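PDB 4UT1: flagellar hook-associated protein from Burkholderia pseudomallei, which probably serves as a structural junction protein of the bacterial flagellum, joining the hook to the filament. Local coordinates for residues Leu307-Val312 with Leu425-Ala430; Leu336-Ala341 with Gly433-Thr438. All coordinates share one frame; numbering follows the deposited sequence.

Interaction 1 (Leu307-Val312 with Leu425-Ala430)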
loop_
_atom_site.group_PDB
_atom_site.type_symbol
_atom_site.label_atom_id
_atom_site.label_comp_id
_atom_site.label_asym_id
_atom_site.label_seq_id
_atom_site.Cartn_x
_atom_site.Cartn_y
_atom_site.Cartn_z
ATOM N N LEU A 307 3.067 -0.591 4.390
ATOM C CA LEU A 307 3.770 0.611 4.794
ATOM C C LEU A 307 3.764 1.603 3.637
ATOM O O LEU A 307 3.635 2.792 3.844
ATOM C CB LEU A 307 5.199 0.302 5.235
ATOM C CG LEU A 307 6.001 1.519 5.704
ATOM C CD1 LEU A 307 5.335 2.205 6.901
ATOM C CD2 LEU A 307 7.426 1.119 6.036
ATOM N N GLY A 308 3.884 1.101 2.414
ATOM C CA GLY A 308 3.768 1.953 1.242
ATOM C C GLY A 308 2.414 2.631 1.164
ATOM O O GLY A 308 2.295 3.801 0.759
ATOM N N ALA A 309 1.384 1.898 1.570
ATOM C CA ALA A 309 0.026 2.438 1.551
ATOM C C ALA A 309 -0.105 3.618 2.507
ATOM O O ALA A 309 -0.792 4.591 2.195
ATOM C CB ALA A 309 -0.996 1.345 1.902
ATOM N N LEU A 310 0.560 3.544 3.662
ATOM C CA LEU A 310 0.547 4.673 4.594
ATOM C C LEU A 310 1.171 5.923 3.974
ATOM O O LEU A 310 0.621 7.021 4.095
ATOM C CB LEU A 310 1.276 4.326 5.890
ATOM C CG LEU A 310 0.723 3.141 6.682
ATOM C CD1 LEU A 310 1.391 3.088 8.054
ATOM C CD2 LEU A 310 -0.801 3.210 6.795
ATOM N N ALA A 311 2.324 5.753 3.327
ATOM C CA ALA A 311 2.994 6.858 2.635
ATOM C C ALA A 311 2.073 7.525 1.606
ATOM O O ALA A 311 1.981 8.761 1.547
ATOM C CB ALA A 311 4.279 6.364 1.960
ATOM N N VAL A 312 1.390 6.712 0.805
ATOM C CA VAL A 312 0.513 7.228 -0.224
ATOM C C VAL A 312 -0.648 7.984 0.413
ATOM O O VAL A 312 -0.955 9.087 0.014
ATOM C CB VAL A 312 -0.038 6.118 -1.137
ATOM C CG1 VAL A 312 -1.151 6.669 -2.035
ATOM C CG2 VAL A 312 1.074 5.510 -1.978
ATOM N N LEU A 425 1.386 -3.527 -8.473
ATOM C CA LEU A 425 1.941 -3.210 -7.162
ATOM C C LEU A 425 1.691 -1.738 -6.888
ATOM O O LEU A 425 2.550 -0.893 -7.162
ATOM C CB LEU A 425 3.446 -3.517 -7.108
ATOM C CG LEU A 425 3.944 -4.888 -7.592
ATOM C CD1 LEU A 425 5.468 -4.974 -7.480
ATOM C CD2 LEU A 425 3.313 -6.013 -6.776
ATOM N N PRO A 426 0.495 -1.409 -6.383
ATOM C CA PRO A 426 0.107 -0.003 -6.274
ATOM C C PRO A 426 0.905 0.781 -5.239
ATOM O O PRO A 426 1.041 1.992 -5.428
ATOM C CB PRO A 426 -1.365 -0.077 -5.865
ATOM C CG PRO A 426 -1.813 -1.478 -6.299
ATOM C CD PRO A 426 -0.607 -2.315 -6.020
ATOM N N THR A 427 1.423 0.130 -4.196
ATOM C CA THR A 427 2.039 0.870 -3.085
ATOM C C THR A 427 3.441 0.429 -2.667
ATOM O O THR A 427 4.076 1.119 -1.873
ATOM C CB THR A 427 1.171 0.803 -1.818
ATOM O OG1 THR A 427 1.008 -0.564 -1.418
ATOM C CG2 THR A 427 -0.201 1.441 -2.062
ATOM N N ARG A 428 3.925 -0.695 -3.182
ATOM C CA ARG A 428 5.248 -1.165 -2.758
ATOM C C ARG A 428 6.314 -0.096 -2.983
ATOM O O ARG A 428 7.154 0.147 -2.106
ATOM C CB ARG A 428 5.659 -2.445 -3.498
ATOM C CG ARG A 428 6.990 -2.984 -2.976
ATOM C CD ARG A 428 7.501 -4.195 -3.747
ATOM N NE ARG A 428 6.621 -5.352 -3.620
ATOM C CZ ARG A 428 6.802 -6.498 -4.267
ATOM N NH1 ARG A 428 7.843 -6.640 -5.085
ATOM N NH2 ARG A 428 5.945 -7.504 -4.094
ATOM N N GLY A 429 6.284 0.521 -4.164
ATOM C CA GLY A 429 7.277 1.512 -4.557
ATOM C C GLY A 429 7.108 2.922 -4.029
ATOM O O GLY A 429 7.929 3.805 -4.312
ATOM N N ALA A 430 6.052 3.155 -3.262
ATOM C CA ALA A 430 5.779 4.496 -2.770
ATOM C C ALA A 430 6.893 5.002 -1.856
ATOM O O ALA A 430 7.145 6.208 -1.789
ATOM C CB ALA A 430 4.447 4.528 -2.041
#
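Thr427 O is approached by two groups: the CA-H of Gly308, 3.2 Å away across the contact, and the backbone N-H of Ala430 from its own loop. The second is the hydrogen bond that closes a type I beta turn from Thr427 to Ala430, and this turn sits against the long helix 287-322, where the chain comes back from strand 421-425 of a small beta domain onto the helical body of the molecule. With no side chain on Gly308, the turn settles right on the helix backbone, CA of Gly308 to CA of Thr427 being 4.8 Å.

Thr427 is the side chain that does most here. Its chi1 of 60° puts OG1 between the backbone N and the carbonyl carbon, from where it hydrogen-bonds Ala305 O on the preceding turn of the helix; CG2 is then left to lie over Ala309, 3.8 Å from its CA. Arg428, whose CB points away from the helix, pairs with Asp256 and Asp370 in salt bridges, and has Leu425 CD1 over the centre of its guanidinium. At the other end of the turn Ala430 CB rests near Gly308 O at 3.6 Å and presses on Val312 CG2 at 3.5 Å.

Interaction 2 (Leu336-Ala341 with Gly433-Thr438)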
loop_
_atom_site.group_PDB
_atom_site.type_symbol
_atom_site.label_atom_id
_atom_site.label_comp_id
_atom_site.label_asym_id
_atom_site.label_seq_id
_atom_site.Cartn_x
_atom_site.Cartn_y
_atom_site.Cartn_z
ATOM N N LEU A 336 2.795 19.254 -1.062
ATOM C CA LEU A 336 3.922 19.249 -0.118
ATOM C C LEU A 336 4.725 17.944 -0.218
ATOM O O LEU A 336 5.881 17.891 0.177
ATOM C CB LEU A 336 3.425 19.456 1.317
ATOM C CG LEU A 336 2.727 20.798 1.554
ATOM C CD1 LEU A 336 2.300 20.924 3.002
ATOM C CD2 LEU A 336 3.641 21.957 1.167
ATOM N N PHE A 337 4.106 16.894 -0.755
ATOM C CA PHE A 337 4.767 15.597 -0.892
ATOM C C PHE A 337 4.506 14.964 -2.255
ATOM O O PHE A 337 3.523 15.276 -2.914
ATOM C CB PHE A 337 4.308 14.650 0.221
ATOM C CG PHE A 337 4.694 15.112 1.585
ATOM C CD1 PHE A 337 5.940 14.820 2.092
ATOM C CD2 PHE A 337 3.827 15.898 2.345
ATOM C CE1 PHE A 337 6.323 15.277 3.336
ATOM C CE2 PHE A 337 4.201 16.343 3.601
ATOM C CZ PHE A 337 5.454 16.025 4.098
ATOM N N ALA A 338 5.406 14.072 -2.671
ATOM C CA ALA A 338 5.245 13.346 -3.917
ATOM C C ALA A 338 5.666 11.885 -3.748
ATOM O O ALA A 338 6.507 11.566 -2.912
ATOM C CB ALA A 338 6.052 14.018 -5.033
ATOM N N VAL A 339 5.050 11.003 -4.526
ATOM C CA VAL A 339 5.429 9.597 -4.564
ATOM C C VAL A 339 5.394 9.094 -6.010
ATOM O O VAL A 339 4.704 9.670 -6.856
ATOM C CB VAL A 339 4.491 8.718 -3.705
ATOM C CG1 VAL A 339 4.444 9.220 -2.280
ATOM C CG2 VAL A 339 3.097 8.699 -4.314
ATOM N N GLY A 340 6.125 8.018 -6.292
ATOM C CA GLY A 340 6.109 7.434 -7.621
ATOM C C GLY A 340 4.801 6.714 -7.890
ATOM O O GLY A 340 4.034 6.448 -6.962
ATOM N N ALA A 341 4.539 6.396 -9.155
ATOM C CA ALA A 341 3.278 5.761 -9.514
ATOM C C ALA A 341 3.338 4.267 -9.224
ATOM O O ALA A 341 4.406 3.720 -8.963
ATOM C CB ALA A 341 2.934 6.014 -10.989
ATOM N N GLY A 433 10.302 6.451 -3.679
ATOM C CA GLY A 433 10.129 7.748 -4.301
ATOM C C GLY A 433 9.564 8.827 -3.389
ATOM O O GLY A 433 9.423 9.970 -3.813
ATOM N N PHE A 434 9.259 8.477 -2.139
ATOM C CA PHE A 434 8.662 9.444 -1.209
ATOM C C PHE A 434 9.563 10.657 -1.014
ATOM O O PHE A 434 10.728 10.518 -0.648
ATOM C CB PHE A 434 8.379 8.800 0.157
ATOM C CG PHE A 434 7.562 9.674 1.070
ATOM C CD1 PHE A 434 8.174 10.600 1.908
ATOM C CD2 PHE A 434 6.182 9.581 1.077
ATOM C CE1 PHE A 434 7.407 11.438 2.741
ATOM C CE2 PHE A 434 5.417 10.405 1.909
ATOM C CZ PHE A 434 6.043 11.324 2.746
ATOM N N SER A 435 9.029 11.855 -1.237
ATOM C CA SER A 435 9.829 13.050 -0.998
ATOM C C SER A 435 8.993 14.285 -0.757
ATOM O O SER A 435 7.804 14.306 -1.030
ATOM C CB SER A 435 10.754 13.323 -2.173
ATOM O OG SER A 435 10.016 13.428 -3.357
ATOM N N LEU A 436 9.653 15.314 -0.250
ATOM C CA LEU A 436 9.036 16.619 -0.136
ATOM C C LEU A 436 8.945 17.188 -1.539
ATOM O O LEU A 436 9.934 17.189 -2.273
ATOM C CB LEU A 436 9.860 17.527 0.799
ATOM C CG LEU A 436 9.752 17.291 2.306
ATOM C CD1 LEU A 436 10.253 15.905 2.723
ATOM C CD2 LEU A 436 10.508 18.387 3.089
ATOM N N ALA A 437 7.754 17.627 -1.946
ATOM C CA ALA A 437 7.625 18.301 -3.228
ATOM C C ALA A 437 8.360 19.637 -3.193
ATOM O O ALA A 437 8.867 20.106 -4.212
ATOM C CB ALA A 437 6.170 18.500 -3.580
ATOM N N THR A 438 8.398 20.243 -2.007
ATOM C CA THR A 438 9.160 21.459 -1.760
ATOM C C THR A 438 9.567 21.486 -0.290
ATOM O O THR A 438 8.867 20.931 0.564
ATOM C CB THR A 438 8.358 22.731 -2.112
ATOM O OG1 THR A 438 9.142 23.890 -1.804
ATOM C CG2 THR A 438 7.062 22.786 -1.318
HETATM O O HOH W 1 6.946 19.452 2.234
#
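Phe337 leans its side chain along Ser435, Phe434 and Leu436 in turn. Its CB lies 3.7 Å from Ser435 O, and with chi1 at -64° CG lies anti to the carbonyl carbon, which directs the ring to Ala144 of helix 134-193 and to Ala315 and Val318 of helix 287-322. CD1 meets Phe434 CZ at 3.6 Å, and further along CE1 reaches Leu436 CD1 at 4.0 Å, the leucine lying beside the ring and pointing the same way. The two phenylalanine rings are oblique, their planes 32° apart, while Phe314 and Tyr120 make edge-to-face contacts with Phe337 from the helical body. Beneath these side chains is a two-stranded antiparallel ribbon, 337-338 with 435-436, formed where the chain leaves for the intervening beta domain and where it returns. Ala338 and Ser435 are its hydrogen-bonded pair: Ala338 N gives to Ser435 O at 2.9 Å, and Ser435 N returns a bond to Ala338 O, arriving in the carbonyl plane. Leu336 O is held differently, since Ala437 N, 2.8 Å away, sits well above its carbonyl plane, 60° out. A water also donates to this oxygen and to Thr438 O, bridging the two chain segments just beyond the paired residues. Asn319 of helix 287-322 ties down the outgoing strand through Leu336 N and Phe337 O. Beyond the ribbon, Val339 CG1 packs on Phe434 CD2 at 3.8 Å.

The two interactions adjoin, their centres about 12 Å apart, and their segments alternate along the chain: helix 287-322 leads into strand 337-338, and the loop after strand 421-425 leads through the short helix 430-433 into strand 435-436. Interaction 1 seats the returning chain on the helix, and interaction 2 pairs it with the outgoing one. They touch directly where Phe434 CE2 lies 3.8 Å from Ala311 O, and more loosely where Val339 CG1 is 4.1 Å from Ala430 O. A bound 1,2-ethanediol, probably from the crystallisation liquor, lies about 3 Å from the side chain of Ser435, at the less buried of the two contacts.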